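Local atomic coordinates of lipocalin AI-4 (Rhodnius prolixus, PDB entry 5H9N), a protein that binds cysteinyl leukotrienes such as leukotriene C4 within a lipocalin barrel and, as a salivary protein of a blood-feeding insect, probably sequesters these host mediators. Residues 69-72 with 78-81. The protein carries 1 engineered substitution. Residues are numbered along the deposited sequence; the frame is centred on the assembly and turned at random.
Sequences GSTV and FYSF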
# COMPACT_ATOMS: atom_id res chain seq x y z
N GLY A 69 9.87 7.89 1.04
CA GLY A 69 8.58 8.54 0.83
C GLY A 69 8.55 10.03 1.09
O GLY A 69 9.42 10.59 1.76
N SER A 70 7.52 10.66 0.55
CA SER A 70 7.24 12.07 0.80
C SER A 70 5.75 12.30 0.59
O SER A 70 5.10 11.58 -0.17
CB SER A 70 8.07 12.96 -0.12
OG SER A 70 7.88 12.61 -1.48
N THR A 71 5.19 13.29 1.26
CA THR A 71 3.79 13.63 1.05
C THR A 71 3.60 14.25 -0.33
O THR A 71 4.49 14.89 -0.87
CB THR A 71 3.26 14.60 2.11
OG1 THR A 71 4.12 15.75 2.16
CG2 THR A 71 3.23 13.94 3.46
N VAL A 72 2.42 14.03 -0.90
CA VAL A 72 2.05 14.62 -2.18
C VAL A 72 1.26 15.89 -1.88
O VAL A 72 0.16 15.82 -1.31
CB VAL A 72 1.21 13.66 -3.03
CG1 VAL A 72 0.83 14.31 -4.34
CG2 VAL A 72 1.98 12.37 -3.29
N PHE A 78 -2.04 11.23 0.43
CA PHE A 78 -1.17 10.48 -0.48
C PHE A 78 0.31 10.70 -0.21
O PHE A 78 0.76 11.79 0.19
CB PHE A 78 -1.48 10.83 -1.94
CG PHE A 78 -2.58 9.98 -2.52
CD1 PHE A 78 -3.90 10.34 -2.36
CD2 PHE A 78 -2.29 8.81 -3.21
CE1 PHE A 78 -4.92 9.55 -2.89
CE2 PHE A 78 -3.29 8.03 -3.72
CZ PHE A 78 -4.60 8.40 -3.58
N TYR A 79 1.06 9.63 -0.47
CA TYR A 79 2.50 9.60 -0.37
C TYR A 79 3.08 9.16 -1.70
O TYR A 79 2.50 8.33 -2.39
CB TYR A 79 2.95 8.65 0.74
CG TYR A 79 2.58 9.15 2.11
CD1 TYR A 79 1.31 8.95 2.62
CD2 TYR A 79 3.48 9.88 2.86
CE1 TYR A 79 0.95 9.44 3.86
CE2 TYR A 79 3.15 10.37 4.10
CZ TYR A 79 1.89 10.14 4.60
OH TYR A 79 1.55 10.64 5.83
N SER A 80 4.25 9.70 -2.04
CA SER A 80 5.03 9.27 -3.18
C SER A 80 6.27 8.55 -2.67
O SER A 80 6.99 9.09 -1.83
CB SER A 80 5.43 10.46 -4.05
OG SER A 80 6.33 10.08 -5.08
N PHE A 81 6.51 7.35 -3.17
CA PHE A 81 7.69 6.59 -2.80
C PHE A 81 8.60 6.41 -4.00
O PHE A 81 8.17 5.92 -5.05
CB PHE A 81 7.29 5.24 -2.21
CG PHE A 81 6.79 5.33 -0.81
CD1 PHE A 81 7.67 5.29 0.25
CD2 PHE A 81 5.44 5.53 -0.55
CE1 PHE A 81 7.22 5.41 1.56
CE2 PHE A 81 4.99 5.64 0.77
CZ PHE A 81 5.88 5.59 1.81
O HOH W 1 9.86 10.57 -2.06
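In the antiparallel hairpin joining strands 63-71 and 78-85 of the lipocalin barrel, Gly69 lies over one face of the Phe81 ring. Its CA stands 3.8 Å from the ring centroid, a CH-pi contact, and 3.1 Å from Ser80 O in a CA-H...O contact. Gly69 has no side chain, so CA itself meets the ring, nearest to Phe81 CD1 (3.4 Å). Next along, Ser70 and Ser80 form a hydrogen-bonded pair: Ser80 N reaches Ser70 O at 2.8 Å in a nearly straight bond (167°), whereas Ser70 N to Ser80 O is more bent (139°). Ser70 OG, turned between its own N and carbonyl carbon (chi1 55°), meets a water that donates to Ser80 O, giving that oxygen a second hydrogen bond; small polar side chains suit the exposed Ser70 and partly exposed Ser80. Beyond them, exposed Thr71 offers its methyl CG2, anti to the carbonyl carbon, obliquely to the buried Tyr79 ring, 3.6 Å from CE2. Val72 N gives a hydrogen bond to Phe78 O (3.0 Å) from above the carbonyl plane, and Val72 CG2 packs 4.0 Å from Phe78 CB, an apolar contact suited to a buried valine. Phe81 also touches the bound leukotriene. Thus backbone bonds pair the strands, and side-chain-less Gly69 lets a pocket aromatic pack face-on against the neighbouring backbone.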